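Local structure of ribokinase (Thermotoga maritima, 1VM7) at residues A106-D111 against N116-F121. The protein probably phosphorylates D-ribose at O-5 with ATP and a divalent cation such as magnesium, giving D-ribose 5-phosphate. Residues are numbered along the deposited sequence; the frame is centred on the assembly and turned at random.
Sequences AFIEVD and NRIIIF
E109 and R117 run side by side off one face of a two-stranded antiparallel pairing, and the arginine holds a single carboxylate oxygen, E109 OE1, through both NH2 (3.0 Å) and NE (3.1 Å). OE1 lies at the edge of the guanidinium, in its plane, yet both nitrogens reach it from the same face of the carboxylate, the two planes being 77° apart. The chain of E109 is extended, with CG anti to the backbone N (chi1 179°), alongside its partner; the T35 hydroxyl hydrogen-bonds OE2, and the T35 carbonyl accepts from R117 NH2. A leucine replacing R117 would probably leave E109 OE1 without both of these donors and the buried carboxylate without the positive charge beside it. The strands form the hairpin at one side of the small lid sheet of the ribokinase fold, and I118 to I120 pair in parallel with a strand of the second subunit. Beta-branched residues suit these extended backbones: on the other face I108 and I118 point the same way, CG1 to CG1 at 4.0 Å, while small A106 fits beside I120 CG1 and touches predicted substrate-binding N24. F107 CD1 approaches I119 O at 3.5 Å, edge-on, while F107 N donates to that oxygen almost straight (177°).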
loop_
_atom_site.group_PDB
_atom_site.type_symbol
_atom_site.label_atom_id
_atom_site.label_comp_id
_atom_site.label_asym_id
_atom_site.label_seq_id
_atom_site.Cartn_x
_atom_site.Cartn_y
_atom_site.Cartn_z
ATOM N N ALA A 106 4.766 -1.471 4.992
ATOM C CA ALA A 106 5.334 -2.455 4.077
ATOM C C ALA A 106 4.184 -2.910 3.190
ATOM O O ALA A 106 3.066 -3.197 3.666
ATOM C CB ALA A 106 5.945 -3.597 4.818
ATOM N N PHE A 107 4.445 -2.919 1.893
ATOM C CA PHE A 107 3.448 -3.312 0.896
ATOM C C PHE A 107 3.815 -4.690 0.387
ATOM O O PHE A 107 4.825 -4.854 -0.318
ATOM C CB PHE A 107 3.444 -2.336 -0.254
ATOM C CG PHE A 107 3.128 -0.947 0.162
ATOM C CD1 PHE A 107 4.139 -0.084 0.568
ATOM C CD2 PHE A 107 1.827 -0.496 0.177
ATOM C CE1 PHE A 107 3.842 1.210 0.946
ATOM C CE2 PHE A 107 1.539 0.824 0.542
ATOM C CZ PHE A 107 2.539 1.660 0.926
ATOM N N ILE A 108 2.998 -5.665 0.766
ATOM C CA ILE A 108 3.324 -7.064 0.599
ATOM C C ILE A 108 2.377 -7.631 -0.444
ATOM O O ILE A 108 1.171 -7.725 -0.226
ATOM C CB ILE A 108 3.186 -7.861 1.929
ATOM C CG1 ILE A 108 4.021 -7.233 3.050
ATOM C CG2 ILE A 108 3.561 -9.363 1.701
ATOM C CD1 ILE A 108 3.628 -7.656 4.453
ATOM N N GLU A 109 2.920 -7.992 -1.598
ATOM C CA GLU A 109 2.114 -8.591 -2.675
ATOM C C GLU A 109 2.270 -10.080 -2.582
ATOM O O GLU A 109 3.374 -10.554 -2.658
ATOM C CB GLU A 109 2.564 -8.056 -4.036
ATOM C CG GLU A 109 1.810 -8.618 -5.237
ATOM C CD GLU A 109 2.211 -7.968 -6.581
ATOM O OE1 GLU A 109 3.082 -7.059 -6.617
ATOM O OE2 GLU A 109 1.625 -8.367 -7.606
ATOM N N VAL A 110 1.157 -10.806 -2.370
ATOM C CA VAL A 110 1.139 -12.246 -2.214
ATOM C C VAL A 110 0.306 -12.884 -3.327
ATOM O O VAL A 110 -0.874 -12.572 -3.482
ATOM C CB VAL A 110 0.499 -12.708 -0.855
ATOM C CG1 VAL A 110 0.881 -14.116 -0.576
ATOM C CG2 VAL A 110 0.965 -11.890 0.284
ATOM N N ASP A 111 0.911 -13.776 -4.107
ATOM C CA ASP A 111 0.168 -14.430 -5.194
ATOM C C ASP A 111 -0.618 -15.647 -4.687
ATOM O O ASP A 111 -0.669 -15.913 -3.491
ATOM C CB ASP A 111 1.042 -14.695 -6.441
ATOM C CG ASP A 111 1.984 -15.903 -6.307
ATOM O OD1 ASP A 111 1.984 -16.583 -5.274
ATOM O OD2 ASP A 111 2.713 -16.182 -7.286
ATOM N N ASN A 116 5.487 -14.224 -1.921
ATOM C CA ASN A 116 5.293 -12.791 -1.765
ATOM C C ASN A 116 6.534 -11.993 -2.176
ATOM O O ASN A 116 7.622 -12.550 -2.396
ATOM C CB ASN A 116 4.860 -12.467 -0.309
ATOM C CG ASN A 116 6.030 -12.504 0.690
ATOM O OD1 ASN A 116 7.133 -12.003 0.417
ATOM N ND2 ASN A 116 5.780 -13.079 1.866
ATOM N N ARG A 117 6.334 -10.683 -2.290
ATOM C CA ARG A 117 7.440 -9.713 -2.362
ATOM C C ARG A 117 6.962 -8.450 -1.688
ATOM O O ARG A 117 5.757 -8.271 -1.516
ATOM C CB ARG A 117 7.845 -9.413 -3.812
ATOM C CG ARG A 117 6.720 -8.813 -4.627
ATOM C CD ARG A 117 7.144 -8.565 -6.027
ATOM N NE ARG A 117 6.028 -8.138 -6.848
ATOM C CZ ARG A 117 5.921 -8.412 -8.142
ATOM N NH1 ARG A 117 6.854 -9.138 -8.766
ATOM N NH2 ARG A 117 4.843 -8.020 -8.809
ATOM N N ILE A 118 7.907 -7.601 -1.305
ATOM C CA ILE A 118 7.661 -6.558 -0.313
ATOM C C ILE A 118 8.394 -5.271 -0.697
ATOM O O ILE A 118 9.609 -5.281 -0.986
ATOM C CB ILE A 118 8.147 -7.029 1.086
ATOM C CG1 ILE A 118 7.538 -8.378 1.467
ATOM C CG2 ILE A 118 7.825 -6.054 2.140
ATOM C CD1 ILE A 118 7.828 -8.782 2.950
ATOM N N ILE A 119 7.637 -4.170 -0.716
ATOM C CA ILE A 119 8.208 -2.838 -0.745
ATOM C C ILE A 119 8.036 -2.218 0.640
ATOM O O ILE A 119 6.916 -2.152 1.148
ATOM C CB ILE A 119 7.519 -1.959 -1.762
ATOM C CG1 ILE A 119 7.810 -2.458 -3.196
ATOM C CG2 ILE A 119 8.021 -0.537 -1.626
ATOM C CD1 ILE A 119 6.776 -1.966 -4.216
ATOM N N ILE A 120 9.147 -1.761 1.219
ATOM C CA ILE A 120 9.179 -1.224 2.555
ATOM C C ILE A 120 9.416 0.273 2.521
ATOM O O ILE A 120 10.376 0.716 1.928
ATOM C CB ILE A 120 10.295 -1.883 3.404
ATOM C CG1 ILE A 120 9.882 -3.315 3.721
ATOM C CG2 ILE A 120 10.491 -1.101 4.727
ATOM C CD1 ILE A 120 10.918 -4.112 4.416
ATOM N N PHE A 121 8.527 1.028 3.171
ATOM C CA PHE A 121 8.688 2.461 3.325
ATOM C C PHE A 121 8.946 2.721 4.785
ATOM O O PHE A 121 8.039 2.621 5.630
ATOM C CB PHE A 121 7.461 3.196 2.851
ATOM C CG PHE A 121 7.532 4.678 3.062
ATOM C CD1 PHE A 121 8.375 5.445 2.313
ATOM C CD2 PHE A 121 6.749 5.288 4.021
ATOM C CE1 PHE A 121 8.417 6.824 2.499
ATOM C CE2 PHE A 121 6.769 6.658 4.187
ATOM C CZ PHE A 121 7.608 7.407 3.435
#